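Local coordinates for NAD nucleotidase (Haemophilus influenzae, PDB 3ZTV), which degrades NAD to adenosine and nicotinamide riboside as a periplasmic 5'-nucleotidase with pyrophosphatase activity, and binds zinc ions, at residues V243-E246 with Y247-F251; K325-K328 with S329-L332. All blocks are in the same frame, centred on the assembly; numbering follows the deposited sequence.

Interaction 1. Residues V243-E246 with Y247-F251; sequences VIYE and YPLEF
Tyr245 and Leu249 meet across a corner of the chain in the metallophosphoesterase part of the enzyme, where short strand 243-244 gives way to strand 249-252, an outer strand of its six-stranded sheet. The chain turns its corner at Tyr245, and a cis peptide bond precedes Pro248 before the second strand begins. The contact is a CH-pi interaction. Leu249 CD1 lies over one face of the Tyr245 ring, 3.8 Å from its centroid and 16° off the ring normal. The methyl is displaced toward the CG side, and its closest ring atom is Tyr245 CG at 3.6 Å from Leu249 CD1. The second methyl, Leu249 CD2, rests 3.9 Å from Tyr245 CB. One methyl thus covers the ring, leaning to its CG end, while the other lies by CB. On the opposite face of the ring sits Ile244 CG2, 3.8 Å above the plane, so two aliphatic groups sandwich the ring. Tyr231 of strand 230-232 also meets this ring, with the planes at about 55°.

On the polar side a single water joins the two segments. It donates to Glu246 OE2 at 2.6 Å and to Tyr247 O at 2.7 Å. The Glu246 chain is bent at CB-CG (chi2 74°), which turns the carboxylate back toward Tyr247. The other oxygen, Glu246 OE1, makes a salt bridge with Arg237. With Arg237 on one oxygen and a donating water on the other, the carboxylate is probably kept charged and its orientation fixed.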
loop_
_atom_site.group_PDB
_atom_site.type_symbol
_atom_site.label_atom_id
_atom_site.label_comp_id
_atom_site.label_asym_id
_atom_site.label_seq_id
_atom_site.Cartn_x
_atom_site.Cartn_y
_atom_site.Cartn_z
ATOM N N VAL A 243 -23.224 -1.283 24.419
ATOM C CA VAL A 243 -21.850 -0.845 24.627
ATOM C C VAL A 243 -20.868 -1.884 24.098
ATOM O O VAL A 243 -20.914 -3.052 24.493
ATOM C CB VAL A 243 -21.576 -0.583 26.112
ATOM C CG1 VAL A 243 -20.114 -0.212 26.313
ATOM C CG2 VAL A 243 -22.491 0.514 26.630
ATOM N N ILE A 244 -19.977 -1.457 23.207
ATOM C CA ILE A 244 -19.014 -2.363 22.591
ATOM C C ILE A 244 -17.650 -2.291 23.281
ATOM O O ILE A 244 -17.025 -3.315 23.544
ATOM C CB ILE A 244 -18.847 -2.067 21.083
ATOM C CG1 ILE A 244 -20.204 -2.091 20.375
ATOM C CG2 ILE A 244 -17.892 -3.068 20.431
ATOM C CD1 ILE A 244 -20.974 -3.398 20.533
ATOM N N TYR A 245 -17.204 -1.073 23.569
ATOM C CA TYR A 245 -15.905 -0.817 24.178
ATOM C C TYR A 245 -16.051 0.266 25.229
ATOM O O TYR A 245 -17.022 1.023 25.209
ATOM C CB TYR A 245 -14.935 -0.300 23.120
ATOM C CG TYR A 245 -14.534 -1.293 22.060
ATOM C CD1 TYR A 245 -13.930 -2.496 22.401
ATOM C CD2 TYR A 245 -14.702 -1.004 20.711
ATOM C CE1 TYR A 245 -13.537 -3.398 21.434
ATOM C CE2 TYR A 245 -14.307 -1.902 19.730
ATOM C CZ TYR A 245 -13.728 -3.093 20.093
ATOM O OH TYR A 245 -13.334 -3.983 19.113
ATOM N N GLU A 246 -15.066 0.370 26.119
ATOM C CA GLU A 246 -14.980 1.493 27.047
ATOM C C GLU A 246 -14.608 2.790 26.323
ATOM O O GLU A 246 -13.802 2.786 25.384
ATOM C CB GLU A 246 -13.960 1.180 28.150
ATOM C CG GLU A 246 -13.968 2.140 29.328
ATOM C CD GLU A 246 -15.153 1.948 30.257
ATOM O OE1 GLU A 246 -15.779 0.863 30.241
ATOM O OE2 GLU A 246 -15.452 2.890 31.011
ATOM N N TYR A 247 -15.194 3.896 26.764
ATOM C CA TYR A 247 -14.880 5.210 26.224
ATOM C C TYR A 247 -13.737 5.846 27.027
ATOM O O TYR A 247 -13.923 6.153 28.200
ATOM C CB TYR A 247 -16.129 6.116 26.300
ATOM C CG TYR A 247 -15.916 7.450 25.626
ATOM C CD1 TYR A 247 -15.363 8.517 26.323
ATOM C CD2 TYR A 247 -16.231 7.634 24.280
ATOM C CE1 TYR A 247 -15.111 9.728 25.705
ATOM C CE2 TYR A 247 -16.005 8.842 23.658
ATOM C CZ TYR A 247 -15.425 9.884 24.370
ATOM O OH TYR A 247 -15.170 11.097 23.774
ATOM N N PRO A 248 -12.539 6.016 26.435
ATOM C CA PRO A 248 -12.001 5.565 25.153
ATOM C C PRO A 248 -11.225 4.264 25.341
ATOM O O PRO A 248 -11.005 3.839 26.476
ATOM C CB PRO A 248 -11.008 6.680 24.817
ATOM C CG PRO A 248 -10.384 6.972 26.167
ATOM C CD PRO A 248 -11.549 6.861 27.145
ATOM N N LEU A 249 -10.814 3.646 24.239
ATOM C CA LEU A 249 -9.804 2.596 24.248
ATOM C C LEU A 249 -8.407 3.209 24.294
ATOM O O LEU A 249 -8.199 4.338 23.843
ATOM C CB LEU A 249 -9.924 1.730 22.994
ATOM C CG LEU A 249 -11.159 0.833 22.928
ATOM C CD1 LEU A 249 -11.218 0.148 21.567
ATOM C CD2 LEU A 249 -11.133 -0.182 24.068
ATOM N N GLU A 250 -7.461 2.457 24.850
ATOM C CA GLU A 250 -6.068 2.898 24.950
ATOM C C GLU A 250 -5.118 1.801 24.489
ATOM O O GLU A 250 -5.272 0.647 24.872
ATOM C CB GLU A 250 -5.714 3.288 26.395
ATOM C CG GLU A 250 -4.273 3.758 26.554
ATOM C CD GLU A 250 -3.886 4.103 27.987
ATOM O OE1 GLU A 250 -4.770 4.255 28.857
ATOM O OE2 GLU A 250 -2.668 4.233 28.231
ATOM N N PHE A 251 -4.135 2.180 23.676
ATOM C CA PHE A 251 -3.105 1.280 23.174
ATOM C C PHE A 251 -1.731 1.899 23.367
ATOM O O PHE A 251 -1.620 3.053 23.774
ATOM C CB PHE A 251 -3.358 0.981 21.686
ATOM C CG PHE A 251 -4.703 0.375 21.433
ATOM C CD1 PHE A 251 -4.885 -0.991 21.547
ATOM C CD2 PHE A 251 -5.802 1.175 21.132
ATOM C CE1 PHE A 251 -6.134 -1.557 21.356
ATOM C CE2 PHE A 251 -7.057 0.612 20.949
ATOM C CZ PHE A 251 -7.221 -0.754 21.057
HETATM O O HOH W 1 -15.287 5.457 30.417
#

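Interaction 2. Residues K325-K328 with S329-L332; sequences KSMK and SISL
Met327 and Ile330 are the ends of a type I beta turn that leads from the end of helix 314-325 into strand 330-332. Their side chains lie side by side and point the same way. Met327 CB is 3.9 Å from Ile330 CG1. Further out, Met327 SD and Met327 CE each stand 4.0 Å from the same Ile330 CG1, so three atoms of the methionine, CB, SD and CE, come to one methylene. The bend at the thioether (chi3 63°) brings the terminal methyl back to that methylene. The turn's own bond is weak: Ile330 N donates to Met327 O at 3.5 Å, with an N-H...O angle of 159°.

Further along the strand, on the same face, the contact is looser and more open to solvent. Lys325 and Leu332 cross at about a right angle and meet through one pair of carbons, Lys325 CG and Leu332 CD1, at 3.7 Å. The contact uses the aliphatic base of the lysine; beyond CG the chain runs on extended. Lys328, in the middle of the turn, is also exposed.

The backbone of the turn is gripped from outside: the carboxylate of Glu235 takes the N-H groups of Lys328 and Ser329, one on each oxygen, and Ser329 OG bonds to Asn233. The turn leads into an outer strand of the seven-stranded sheet, which pairs in parallel with strand 284-295 through backbone hydrogen bonds of Ser329 and Ser331. Helix 234-238 lies against the turn, with Glu235 touching Met327 and Leu236 touching Ser329 and Ile330, while Leu239 just beyond the helix touches both Met327 and Ile330.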
loop_
_atom_site.group_PDB
_atom_site.type_symbol
_atom_site.label_atom_id
_atom_site.label_comp_id
_atom_site.label_asym_id
_atom_site.label_seq_id
_atom_site.Cartn_x
_atom_site.Cartn_y
_atom_site.Cartn_z
ATOM N N LYS A 325 -32.067 11.369 35.540
ATOM C CA LYS A 325 -31.496 12.650 35.940
ATOM C C LYS A 325 -30.231 12.475 36.782
ATOM O O LYS A 325 -29.370 13.357 36.809
ATOM C CB LYS A 325 -32.532 13.486 36.699
ATOM C CG LYS A 325 -33.671 13.995 35.828
ATOM C CD LYS A 325 -34.770 14.655 36.661
ATOM C CE LYS A 325 -35.838 15.257 35.760
ATOM N NZ LYS A 325 -37.032 15.735 36.514
ATOM N N SER A 326 -30.108 11.336 37.455
ATOM C CA SER A 326 -28.979 11.115 38.347
ATOM C C SER A 326 -27.735 10.630 37.605
ATOM O O SER A 326 -26.666 10.505 38.203
ATOM C CB SER A 326 -29.356 10.117 39.443
ATOM O OG SER A 326 -29.453 8.807 38.920
ATOM N N MET A 327 -27.870 10.352 36.309
ATOM C CA MET A 327 -26.770 9.769 35.545
ATOM C C MET A 327 -25.945 10.792 34.782
ATOM O O MET A 327 -26.479 11.604 34.030
ATOM C CB MET A 327 -27.304 8.707 34.594
ATOM C CG MET A 327 -28.057 7.626 35.322
ATOM S SD MET A 327 -28.813 6.423 34.229
ATOM C CE MET A 327 -27.359 5.752 33.458
ATOM N N LYS A 328 -24.632 10.723 34.977
ATOM C CA LYS A 328 -23.688 11.642 34.356
ATOM C C LYS A 328 -23.661 11.519 32.829
ATOM O O LYS A 328 -23.418 12.500 32.124
ATOM C CB LYS A 328 -22.287 11.392 34.935
ATOM C CG LYS A 328 -21.211 12.317 34.420
ATOM C CD LYS A 328 -19.991 12.285 35.333
ATOM C CE LYS A 328 -19.053 13.431 35.003
ATOM N NZ LYS A 328 -19.817 14.692 34.773
ATOM N N SER A 329 -23.910 10.316 32.322
ATOM C CA SER A 329 -23.746 10.027 30.895
ATOM C C SER A 329 -25.048 10.136 30.097
ATOM O O SER A 329 -25.067 9.817 28.912
ATOM C CB SER A 329 -23.150 8.632 30.703
ATOM O OG SER A 329 -21.974 8.461 31.490
ATOM N N ILE A 330 -26.136 10.527 30.759
ATOM C CA ILE A 330 -27.415 10.794 30.102
ATOM C C ILE A 330 -27.654 12.292 30.140
ATOM O O ILE A 330 -27.526 12.921 31.196
ATOM C CB ILE A 330 -28.595 10.074 30.813
ATOM C CG1 ILE A 330 -28.383 8.559 30.818
ATOM C CG2 ILE A 330 -29.939 10.472 30.180
ATOM C CD1 ILE A 330 -28.324 7.924 29.433
ATOM N N SER A 331 -28.004 12.876 29.001
ATOM C CA SER A 331 -28.327 14.288 28.952
ATOM C C SER A 331 -29.758 14.430 28.452
ATOM O O SER A 331 -30.066 14.071 27.316
ATOM C CB SER A 331 -27.364 15.007 28.013
ATOM O OG SER A 331 -27.519 16.409 28.096
ATOM N N LEU A 332 -30.642 14.952 29.294
ATOM C CA LEU A 332 -32.068 15.034 28.953
ATOM C C LEU A 332 -32.488 16.363 28.336
ATOM O O LEU A 332 -32.135 17.436 28.831
ATOM C CB LEU A 332 -32.946 14.773 30.186
ATOM C CG LEU A 332 -32.816 13.405 30.844
ATOM C CD1 LEU A 332 -33.466 13.411 32.225
ATOM C CD2 LEU A 332 -33.409 12.309 29.978
#

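Interaction 1 comes first along the chain and closes the corner between strands 243-244 and 249-252. The chain then passes through strands 258-263, 270-278 and 284-295 and helix 314-325 before interaction 2 closes the turn into strand 330-332. The two are in series; they neither nest nor cross. Their centres lie 20 Å apart and their nearest atoms about 8 Å apart, without touching. They serve outer strands of different sheets, the six-stranded one at 249-252 and the seven-stranded one at 330-332. Helix 234-238 touches both: its Arg237 pairs with Glu246, and its Glu235 and Leu236 meet residues 327-330.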